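Local coordinates for protein ofchtiv-allosamidin (PDB 6JMB) that probably cleaves the beta-1,4 links of chitin as a family 18 glycosidase, and is held here with the inhibitor allosamidin in its pocket, at residues V80-W85 against A90-M95; L121-E126 against E141-L146; T145-L150 against L161-S166. One frame throughout, in Å; residues are numbered along the deposited sequence.

In the fold
The three contacts follow one another round the wall of the family 18 barrel, each joining a strand to a helix. Interaction 1 and interaction 2 have centres about 8 Å apart, and their strands pair side by side, with Val82 O and Asp124 N 2.8 Å apart. Both touch allosamizoline at or just past the strand ends. Interactions 2 and 3 lie closer, with centres about 4 Å apart; they share Thr145 and Leu146 of helix 138-154. Their strands are neighbours too, with Val123 N and Thr162 O 2.9 Å apart. Met95 CE meets Leu146 CD2 at 3.8 Å, so the helices of interactions 1 and 3 also touch. Ala164 of interaction 3 lines the inhibitor pocket.

Interaction 1: V80-W85 against A90-M95; sequences VAVGGW and AQYSIM. With NAA (2-acetamido-2-deoxy-beta-D-allopyranose), chain B; AMI (allosamizoline), chain C.
Gly83 and Tyr92 are the closest backbone pair, with CA atoms 8.4 Å apart, and the gap between the end of strand 77-83 and the start of helix 90-97 is bridged by the Tyr92 side chain. The contact is small and buried. The phenol reaches the strand with its oxygen end: Tyr92 OH lies 3.2 Å from Gly83 CA. The backbone of Gly83 approaches the ring obliquely. Its phi of 113° and psi of -128° would jam a side chain against the preceding carbonyl oxygen, so glycine fits here. Gly83 N is also near Tyr92 OH, but the angle is poor and no hydrogen bond forms. The hydroxyl bonds instead to Glu87, in the short loop between the segments. Val82 comes to the ring at its edge, near the plane. Its CG2 is 3.6 Å from Tyr92 OH and 4.0 Å from Tyr92 CE2. Val82 CG2 stands opposite the backbone N across the CA-CB bond, and this brings that methyl to the tyrosine. A leucine in place of Tyr92 has no hydroxyl, which would probably leave Glu87 without this mate and open a gap beside Val82 and Gly83. Just past the strand the chain meets the inhibitor. Trp85 N donates a nearly straight hydrogen bond of 2.9 Å to allosamizoline O3, with an angle of 175° at the hydrogen. Trp85 N is also 3.2 Å from O6 of the allopyranose unit. These residues belong to the C-terminal rim of the barrel, where family 18 enzymes bind sugar. Around the contact, Val82 packs on Ile41 of strand 35-43, Leu121 of strand 120-124 and Phe105 of helix 99-116. The Tyr92 ring also meets Trp125, beyond strand 120-124.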
loop_
_atom_site.group_PDB
_atom_site.type_symbol
_atom_site.label_atom_id
_atom_site.label_comp_id
_atom_site.label_asym_id
_atom_site.label_seq_id
_atom_site.Cartn_x
_atom_site.Cartn_y
_atom_site.Cartn_z
ATOM N N VAL A 80 -1.313 7.890 11.597
ATOM C CA VAL A 80 -0.807 6.616 12.090
ATOM C C VAL A 80 -1.733 5.522 11.562
ATOM O O VAL A 80 -2.962 5.687 11.545
ATOM C CB VAL A 80 -0.676 6.611 13.626
ATOM C CG1 VAL A 80 -2.051 6.691 14.330
ATOM C CG2 VAL A 80 0.112 5.406 14.102
ATOM N N ALA A 81 -1.143 4.436 11.071
ATOM C CA ALA A 81 -1.904 3.323 10.508
ATOM C C ALA A 81 -1.959 2.166 11.495
ATOM O O ALA A 81 -0.925 1.734 12.016
ATOM C CB ALA A 81 -1.281 2.842 9.194
ATOM N N VAL A 82 -3.168 1.665 11.748
ATOM C CA VAL A 82 -3.372 0.503 12.605
ATOM C C VAL A 82 -3.666 -0.706 11.728
ATOM O O VAL A 82 -4.451 -0.619 10.774
ATOM C CB VAL A 82 -4.497 0.754 13.628
ATOM C CG1 VAL A 82 -5.855 0.982 12.937
ATOM C CG2 VAL A 82 -4.570 -0.383 14.645
ATOM N N GLY A 83 -3.028 -1.827 12.040
ATOM C CA GLY A 83 -3.301 -3.058 11.333
ATOM C C GLY A 83 -2.130 -3.529 10.506
ATOM O O GLY A 83 -1.011 -3.659 11.013
ATOM N N GLY A 84 -2.381 -3.793 9.232
ATOM C CA GLY A 84 -1.371 -4.346 8.360
ATOM C C GLY A 84 -1.477 -5.856 8.257
ATOM O O GLY A 84 -2.106 -6.526 9.078
ATOM N N TRP A 85 -0.824 -6.398 7.225
ATOM C CA TRP A 85 -0.875 -7.831 6.955
ATOM C C TRP A 85 -0.481 -8.662 8.176
ATOM O O TRP A 85 -1.183 -9.609 8.553
ATOM C CB TRP A 85 0.042 -8.144 5.768
ATOM C CG TRP A 85 0.132 -9.594 5.434
ATOM C CD1 TRP A 85 1.172 -10.438 5.708
ATOM C CD2 TRP A 85 -0.853 -10.374 4.757
ATOM N NE1 TRP A 85 0.889 -11.699 5.244
ATOM C CE2 TRP A 85 -0.348 -11.685 4.653
ATOM C CE3 TRP A 85 -2.114 -10.091 4.227
ATOM C CZ2 TRP A 85 -1.064 -12.713 4.042
ATOM C CZ3 TRP A 85 -2.821 -11.114 3.617
ATOM C CH2 TRP A 85 -2.293 -12.406 3.529
ATOM N N ALA A 90 -8.214 -11.615 13.436
ATOM C CA ALA A 90 -8.992 -12.066 14.591
ATOM C C ALA A 90 -9.229 -10.959 15.615
ATOM O O ALA A 90 -10.356 -10.765 16.090
ATOM C CB ALA A 90 -8.282 -13.244 15.255
ATOM N N GLN A 91 -8.176 -10.236 15.995
ATOM C CA GLN A 91 -8.346 -9.258 17.067
ATOM C C GLN A 91 -9.250 -8.112 16.631
ATOM O O GLN A 91 -10.025 -7.589 17.442
ATOM C CB GLN A 91 -6.996 -8.728 17.537
ATOM C CG GLN A 91 -6.119 -9.770 18.207
ATOM C CD GLN A 91 -4.699 -9.287 18.408
ATOM O OE1 GLN A 91 -4.263 -9.077 19.541
ATOM N NE2 GLN A 91 -3.971 -9.109 17.314
ATOM N N TYR A 92 -9.171 -7.725 15.349
ATOM C CA TYR A 92 -10.029 -6.670 14.811
ATOM C C TYR A 92 -11.473 -7.135 14.730
ATOM O O TYR A 92 -12.399 -6.365 15.018
ATOM C CB TYR A 92 -9.499 -6.219 13.435
ATOM C CG TYR A 92 -8.132 -5.603 13.581
ATOM C CD1 TYR A 92 -6.993 -6.396 13.591
ATOM C CD2 TYR A 92 -7.984 -4.242 13.797
ATOM C CE1 TYR A 92 -5.745 -5.847 13.796
ATOM C CE2 TYR A 92 -6.738 -3.683 13.999
ATOM C CZ TYR A 92 -5.625 -4.491 13.992
ATOM O OH TYR A 92 -4.381 -3.943 14.208
ATOM N N SER A 93 -11.677 -8.398 14.355
ATOM C CA SER A 93 -13.015 -8.978 14.326
ATOM C C SER A 93 -13.641 -8.974 15.716
ATOM O O SER A 93 -14.806 -8.591 15.886
ATOM C CB SER A 93 -12.917 -10.398 13.773
ATOM O OG SER A 93 -14.182 -11.027 13.725
ATOM N N ILE A 94 -12.876 -9.389 16.727
ATOM C CA ILE A 94 -13.383 -9.391 18.100
ATOM C C ILE A 94 -13.667 -7.970 18.571
ATOM O O ILE A 94 -14.734 -7.684 19.126
ATOM C CB ILE A 94 -12.389 -10.107 19.029
ATOM C CG1 ILE A 94 -12.303 -11.588 18.674
ATOM C CG2 ILE A 94 -12.798 -9.923 20.487
ATOM C CD1 ILE A 94 -11.093 -12.271 19.279
ATOM N N MET A 95 -12.724 -7.054 18.344
ATOM C CA MET A 95 -12.892 -5.681 18.812
ATOM C C MET A 95 -14.117 -5.032 18.182
ATOM O O MET A 95 -14.919 -4.384 18.866
ATOM C CB MET A 95 -11.636 -4.864 18.490
ATOM C CG MET A 95 -11.761 -3.365 18.787
ATOM S SD MET A 95 -12.440 -2.363 17.442
ATOM C CE MET A 95 -11.084 -2.396 16.270
HETATM C C1 NAA B . 3.759 -5.735 4.313
HETATM C C2 NAA B . 5.256 -5.911 4.113
HETATM C C3 NAA B . 5.847 -6.874 5.072
HETATM C C4 NAA B . 5.540 -6.468 6.501
HETATM C C5 NAA B . 4.034 -6.330 6.672
HETATM C C6 NAA B . 3.637 -5.871 8.043
HETATM C C7 NAA B . 6.037 -5.488 1.711
HETATM C C8 NAA B . 6.118 -5.973 0.260
HETATM N N2 NAA B . 5.378 -6.385 2.692
HETATM O O3 NAA B . 5.291 -8.192 4.778
HETATM O O4 NAA B . 5.999 -7.443 7.461
HETATM O O5 NAA B . 3.544 -5.328 5.727
HETATM O O6 NAA B . 2.227 -5.863 8.094
HETATM O O7 NAA B . 6.487 -4.461 2.050
HETATM C C1 AMI C . 0.118 -3.554 2.202
HETATM C C2 AMI C . -0.255 -3.782 3.723
HETATM C C3 AMI C . 1.019 -4.019 4.366
HETATM C C4 AMI C . 1.902 -4.727 3.259
HETATM C C5 AMI C . 1.636 -3.871 2.113
HETATM C C6 AMI C . 2.022 -4.532 0.739
HETATM C C7 AMI C . -0.724 -1.710 3.105
HETATM C C8 AMI C . -1.933 0.115 4.403
HETATM C C9 AMI C . -1.071 0.585 2.036
HETATM N N2 AMI C . -0.841 -2.680 4.112
HETATM N N7 AMI C . -1.245 -0.340 3.188
HETATM O O3 AMI C . 0.849 -4.795 5.551
HETATM O O4 AMI C . 3.303 -4.700 3.499
HETATM O O6 AMI C . 1.376 -5.785 0.647
HETATM O O7 AMI C . -0.084 -2.140 1.982
#

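Interaction 2: L121-E126 against E141-L146; sequences LDVDWE and EQFSTL. With AMI (allosamizoline), chain C.
Phe143 of helix 138-154 meets Val123 of strand 120-124 and Trp125 just past its end. This is the strand-helix half of a beta-alpha-beta unit in the TIM barrel of family 18. The strand carries Asp122 and Asp124 of the family's DxDxE signature, and Glu126 follows in the loop just after it. The tight part of the contact lies between the two aromatic rings. Phe143 CD1 is 3.6 Å from Trp125 CE3, and Trp125 CZ3 is also close. The planes stand 81° apart, with ring centres 5.7 Å from each other. The meeting is oblique, and no hydrogen bond crosses it. Phe143 CG lies opposite its backbone N (chi1 -177°), which sends the ring toward the strand. Val123 fills in beside it. Its CG1 comes to the edge of the Phe143 ring, 4.1 Å from CE1. Trp125 NE1 bonds to Ser89 OG. The looser side follows the helix. Leu146 points toward the strand, yet its CD2 stays 5.0 Å from Val123 CG1. Gln142 sends its end away, weakly bonded to Asp138. Glu141, on the outer side of the helix, is exposed to solvent. Pro128 packs on Phe143 from the loop after the strand. On the opposite side of the strand from the helix the residues are polar. Asp122 is gripped by Tyr9 OH and by Thr162 OG1, one carboxylate oxygen each. Asp124 turns away from the helix and Glu126 extends into the allosamizoline pocket, where Met191 touches both. Glu126 OE2 lies 3.0 Å from the inhibitor's N2, and Asp124 OD2 approaches the same nitrogen at 2.8 Å.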
loop_
_atom_site.group_PDB
_atom_site.type_symbol
_atom_site.label_atom_id
_atom_site.label_comp_id
_atom_site.label_asym_id
_atom_site.label_seq_id
_atom_site.Cartn_x
_atom_site.Cartn_y
_atom_site.Cartn_z
ATOM N N LEU A 121 -6.065 8.878 11.796
ATOM C CA LEU A 121 -5.901 7.435 11.854
ATOM C C LEU A 121 -6.223 6.831 10.496
ATOM O O LEU A 121 -7.223 7.194 9.867
ATOM C CB LEU A 121 -6.870 6.837 12.886
ATOM C CG LEU A 121 -6.865 5.312 13.031
ATOM C CD1 LEU A 121 -5.563 4.836 13.656
ATOM C CD2 LEU A 121 -8.060 4.837 13.846
ATOM N N ASP A 122 -5.378 5.906 10.056
ATOM C CA ASP A 122 -5.643 5.073 8.893
ATOM C C ASP A 122 -5.903 3.660 9.393
ATOM O O ASP A 122 -5.110 3.121 10.173
ATOM C CB ASP A 122 -4.430 5.082 7.959
ATOM C CG ASP A 122 -4.644 4.251 6.716
ATOM O OD1 ASP A 122 -5.675 4.440 6.031
ATOM O OD2 ASP A 122 -3.778 3.402 6.415
ATOM N N VAL A 123 -7.015 3.067 8.972
ATOM C CA VAL A 123 -7.382 1.720 9.402
ATOM C C VAL A 123 -7.064 0.745 8.277
ATOM O O VAL A 123 -7.609 0.861 7.168
ATOM C CB VAL A 123 -8.857 1.636 9.817
ATOM C CG1 VAL A 123 -9.170 0.243 10.343
ATOM C CG2 VAL A 123 -9.168 2.686 10.878
ATOM N N ASP A 124 -6.171 -0.205 8.560
ATOM C CA ASP A 124 -5.731 -1.224 7.612
ATOM C C ASP A 124 -5.976 -2.615 8.197
ATOM O O ASP A 124 -5.038 -3.386 8.420
ATOM C CB ASP A 124 -4.247 -1.002 7.286
ATOM C CG ASP A 124 -3.690 -2.014 6.305
ATOM O OD1 ASP A 124 -4.459 -2.582 5.506
ATOM O OD2 ASP A 124 -2.464 -2.235 6.331
ATOM N N TRP A 125 -7.236 -2.935 8.475
ATOM C CA TRP A 125 -7.608 -4.261 8.950
ATOM C C TRP A 125 -7.590 -5.214 7.761
ATOM O O TRP A 125 -8.342 -5.024 6.799
ATOM C CB TRP A 125 -9.005 -4.162 9.564
ATOM C CG TRP A 125 -9.725 -5.443 9.928
ATOM C CD1 TRP A 125 -9.276 -6.737 9.825
ATOM C CD2 TRP A 125 -11.046 -5.519 10.466
ATOM N NE1 TRP A 125 -10.250 -7.610 10.270
ATOM C CE2 TRP A 125 -11.346 -6.886 10.660
ATOM C CE3 TRP A 125 -12.008 -4.561 10.800
ATOM C CZ2 TRP A 125 -12.572 -7.314 11.180
ATOM C CZ3 TRP A 125 -13.223 -4.984 11.320
ATOM C CH2 TRP A 125 -13.497 -6.353 11.494
ATOM N N GLU A 126 -6.740 -6.239 7.819
ATOM C CA GLU A 126 -6.578 -7.180 6.708
ATOM C C GLU A 126 -7.014 -8.578 7.152
ATOM O O GLU A 126 -6.196 -9.360 7.645
ATOM C CB GLU A 126 -5.128 -7.142 6.184
ATOM C CG GLU A 126 -4.716 -5.723 5.774
ATOM C CD GLU A 126 -3.519 -5.647 4.849
ATOM O OE1 GLU A 126 -2.876 -6.677 4.567
ATOM O OE2 GLU A 126 -3.227 -4.525 4.378
ATOM N N GLU A 141 -20.490 -5.572 8.586
ATOM C CA GLU A 141 -21.268 -4.557 9.286
ATOM C C GLU A 141 -20.428 -3.859 10.345
ATOM O O GLU A 141 -20.431 -2.624 10.438
ATOM C CB GLU A 141 -22.515 -5.175 9.925
ATOM C CG GLU A 141 -23.225 -4.199 10.854
ATOM C CD GLU A 141 -24.315 -4.836 11.692
ATOM O OE1 GLU A 141 -24.685 -5.999 11.429
ATOM O OE2 GLU A 141 -24.805 -4.157 12.620
ATOM N N GLN A 142 -19.699 -4.638 11.150
ATOM C CA GLN A 142 -19.010 -4.050 12.293
ATOM C C GLN A 142 -17.898 -3.107 11.854
ATOM O O GLN A 142 -17.615 -2.128 12.551
ATOM C CB GLN A 142 -18.477 -5.139 13.226
ATOM C CG GLN A 142 -19.533 -6.124 13.729
ATOM C CD GLN A 142 -20.755 -5.446 14.318
ATOM O OE1 GLN A 142 -20.655 -4.407 14.963
ATOM N NE2 GLN A 142 -21.922 -6.047 14.105
ATOM N N PHE A 143 -17.260 -3.390 10.715
ATOM C CA PHE A 143 -16.273 -2.468 10.165
ATOM C C PHE A 143 -16.896 -1.103 9.900
ATOM O O PHE A 143 -16.341 -0.067 10.282
ATOM C CB PHE A 143 -15.697 -3.065 8.880
ATOM C CG PHE A 143 -14.610 -2.240 8.239
ATOM C CD1 PHE A 143 -13.452 -1.903 8.929
ATOM C CD2 PHE A 143 -14.735 -1.839 6.922
ATOM C CE1 PHE A 143 -12.442 -1.163 8.308
ATOM C CE2 PHE A 143 -13.738 -1.093 6.302
ATOM C CZ PHE A 143 -12.592 -0.763 6.995
ATOM N N SER A 144 -18.071 -1.082 9.268
ATOM C CA SER A 144 -18.729 0.192 8.997
ATOM C C SER A 144 -19.186 0.879 10.279
ATOM O O SER A 144 -19.096 2.106 10.390
ATOM C CB SER A 144 -19.884 -0.010 8.021
ATOM O OG SER A 144 -19.373 -0.248 6.716
ATOM N N THR A 145 -19.669 0.111 11.262
ATOM C CA THR A 145 -20.032 0.713 12.542
ATOM C C THR A 145 -18.817 1.337 13.212
ATOM O O THR A 145 -18.894 2.451 13.742
ATOM C CB THR A 145 -20.678 -0.335 13.447
ATOM O OG1 THR A 145 -21.854 -0.836 12.806
ATOM C CG2 THR A 145 -21.061 0.268 14.796
ATOM N N LEU A 146 -17.683 0.638 13.178
ATOM C CA LEU A 146 -16.456 1.168 13.762
ATOM C C LEU A 146 -16.069 2.493 13.116
ATOM O O LEU A 146 -15.723 3.458 13.809
ATOM C CB LEU A 146 -15.337 0.144 13.595
ATOM C CG LEU A 146 -13.941 0.599 14.029
ATOM C CD1 LEU A 146 -13.893 0.819 15.537
ATOM C CD2 LEU A 146 -12.899 -0.427 13.601
HETATM C C1 AMI C . 0.118 -3.554 2.202
HETATM C C2 AMI C . -0.255 -3.782 3.723
HETATM C C3 AMI C . 1.019 -4.019 4.366
HETATM C C4 AMI C . 1.902 -4.727 3.259
HETATM C C5 AMI C . 1.636 -3.871 2.113
HETATM C C6 AMI C . 2.022 -4.532 0.739
HETATM C C7 AMI C . -0.724 -1.710 3.105
HETATM C C8 AMI C . -1.933 0.115 4.403
HETATM C C9 AMI C . -1.071 0.585 2.036
HETATM N N2 AMI C . -0.841 -2.680 4.112
HETATM N N7 AMI C . -1.245 -0.340 3.188
HETATM O O3 AMI C . 0.849 -4.795 5.551
HETATM O O4 AMI C . 3.303 -4.700 3.499
HETATM O O6 AMI C . 1.376 -5.785 0.647
HETATM O O7 AMI C . -0.084 -2.140 1.982
#

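Interaction 3: T145-L150 against L161-S166; sequences TLLKEL and LTVAVS
Leu161 and Val163 of the strand pack against Leu147 and Leu150 of the helix, and all four are buried. The Leu161 side chain is the wedge. Its CD2 sits 3.8 Å from Leu150 CB and 3.5 Å from the backbone O of Leu147, so one methyl lies between two helix residues. Leu161 CD1 meets Leu150 CD1 at 4.0 Å, with the two side chains crossing at about a right angle. Leu147 leaves the helix to one side, and its CD2 then reaches Val163 CG1 at 3.7 Å. With Leu147 CG opposite its carbonyl carbon (chi1 -64°), both branches can touch that methyl. The side chains that meet are all apolar, and no hydrogen bond crosses the contact. Beyond it, Val181 of helix 178-184 touches both Leu147 and Val163. Phe105 and Ile106 of helix 99-116 cover Leu150. Backbone bonds to strand 120-124 and to Gly189 set the strand's position. Helix segment 145-150 runs nearly antiparallel to strand 161-165, at 156°, with their axes 9.9 Å apart at the closest. Successive strand residues alternate: Leu161 and Val163 face the helix, while Thr162 faces away and Ala164 touches allosamizoline. An apolar outer face under a helix, an inner face turned into the barrel and a pocket at the C-terminal ends of the strands are characteristic of a TIM barrel.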
loop_
_atom_site.group_PDB
_atom_site.type_symbol
_atom_site.label_atom_id
_atom_site.label_comp_id
_atom_site.label_asym_id
_atom_site.label_seq_id
_atom_site.Cartn_x
_atom_site.Cartn_y
_atom_site.Cartn_z
ATOM N N THR A 145 -19.669 0.111 11.262
ATOM C CA THR A 145 -20.032 0.713 12.542
ATOM C C THR A 145 -18.817 1.337 13.212
ATOM O O THR A 145 -18.894 2.451 13.742
ATOM C CB THR A 145 -20.678 -0.335 13.447
ATOM O OG1 THR A 145 -21.854 -0.836 12.806
ATOM C CG2 THR A 145 -21.061 0.268 14.796
ATOM N N LEU A 146 -17.683 0.638 13.178
ATOM C CA LEU A 146 -16.456 1.168 13.762
ATOM C C LEU A 146 -16.069 2.493 13.116
ATOM O O LEU A 146 -15.723 3.458 13.809
ATOM C CB LEU A 146 -15.337 0.144 13.595
ATOM C CG LEU A 146 -13.941 0.599 14.029
ATOM C CD1 LEU A 146 -13.893 0.819 15.537
ATOM C CD2 LEU A 146 -12.899 -0.427 13.601
ATOM N N LEU A 147 -16.129 2.562 11.782
ATOM C CA LEU A 147 -15.778 3.804 11.096
ATOM C C LEU A 147 -16.737 4.933 11.460
ATOM O O LEU A 147 -16.311 6.077 11.664
ATOM C CB LEU A 147 -15.760 3.582 9.583
ATOM C CG LEU A 147 -14.699 2.607 9.063
ATOM C CD1 LEU A 147 -14.903 2.368 7.569
ATOM C CD2 LEU A 147 -13.292 3.116 9.352
ATOM N N LYS A 148 -18.038 4.634 11.533
ATOM C CA LYS A 148 -19.015 5.644 11.935
ATOM C C LYS A 148 -18.680 6.215 13.310
ATOM O O LYS A 148 -18.706 7.435 13.517
ATOM C CB LYS A 148 -20.409 5.020 11.944
ATOM C CG LYS A 148 -21.504 5.948 12.438
ATOM C CD LYS A 148 -22.832 5.211 12.518
ATOM C CE LYS A 148 -23.955 6.131 12.962
ATOM N NZ LYS A 148 -25.192 5.369 13.294
ATOM N N GLU A 149 -18.356 5.338 14.262
ATOM C CA GLU A 149 -18.099 5.779 15.629
ATOM C C GLU A 149 -16.769 6.518 15.741
ATOM O O GLU A 149 -16.655 7.490 16.502
ATOM C CB GLU A 149 -18.190 4.586 16.581
ATOM C CG GLU A 149 -19.608 3.999 16.629
ATOM C CD GLU A 149 -19.737 2.778 17.515
ATOM O OE1 GLU A 149 -18.713 2.318 18.050
ATOM O OE2 GLU A 149 -20.872 2.269 17.673
ATOM N N LEU A 150 -15.757 6.087 14.985
ATOM C CA LEU A 150 -14.507 6.841 14.931
ATOM C C LEU A 150 -14.743 8.244 14.388
ATOM O O LEU A 150 -14.253 9.231 14.949
ATOM C CB LEU A 150 -13.482 6.106 14.064
ATOM C CG LEU A 150 -12.749 4.935 14.720
ATOM C CD1 LEU A 150 -12.210 3.979 13.664
ATOM C CD2 LEU A 150 -11.612 5.419 15.627
ATOM N N LEU A 161 -9.747 10.506 9.198
ATOM C CA LEU A 161 -9.993 9.070 9.279
ATOM C C LEU A 161 -9.937 8.514 7.868
ATOM O O LEU A 161 -10.726 8.921 7.008
ATOM C CB LEU A 161 -11.366 8.773 9.897
ATOM C CG LEU A 161 -11.734 7.286 9.953
ATOM C CD1 LEU A 161 -10.782 6.516 10.861
ATOM C CD2 LEU A 161 -13.179 7.110 10.410
ATOM N N THR A 162 -9.011 7.592 7.624
ATOM C CA THR A 162 -8.862 6.974 6.311
ATOM C C THR A 162 -8.818 5.464 6.469
ATOM O O THR A 162 -8.688 4.940 7.578
ATOM C CB THR A 162 -7.589 7.465 5.608
ATOM O OG1 THR A 162 -6.434 7.006 6.325
ATOM C CG2 THR A 162 -7.566 8.983 5.544
ATOM N N VAL A 163 -8.956 4.758 5.344
ATOM C CA VAL A 163 -8.809 3.310 5.323
ATOM C C VAL A 163 -7.919 2.907 4.159
ATOM O O VAL A 163 -7.753 3.642 3.183
ATOM C CB VAL A 163 -10.161 2.567 5.227
ATOM C CG1 VAL A 163 -10.997 2.793 6.488
ATOM C CG2 VAL A 163 -10.916 2.988 3.959
ATOM N N ALA A 164 -7.337 1.720 4.289
ATOM C CA ALA A 164 -6.699 1.008 3.191
ATOM C C ALA A 164 -7.500 -0.263 2.977
ATOM O O ALA A 164 -7.828 -0.955 3.946
ATOM C CB ALA A 164 -5.259 0.643 3.542
ATOM N N VAL A 165 -7.833 -0.561 1.721
ATOM C CA VAL A 165 -8.755 -1.646 1.398
ATOM C C VAL A 165 -8.196 -2.539 0.301
ATOM O O VAL A 165 -7.398 -2.110 -0.538
ATOM C CB VAL A 165 -10.142 -1.120 0.974
ATOM C CG1 VAL A 165 -10.792 -0.330 2.111
ATOM C CG2 VAL A 165 -10.020 -0.270 -0.283
ATOM N N SER A 166 -8.646 -3.792 0.301
ATOM C CA SER A 166 -8.343 -4.691 -0.804
ATOM C C SER A 166 -8.991 -4.186 -2.091
ATOM O O SER A 166 -9.997 -3.468 -2.075
ATOM C CB SER A 166 -8.823 -6.106 -0.491
ATOM O OG SER A 166 -10.221 -6.113 -0.252
#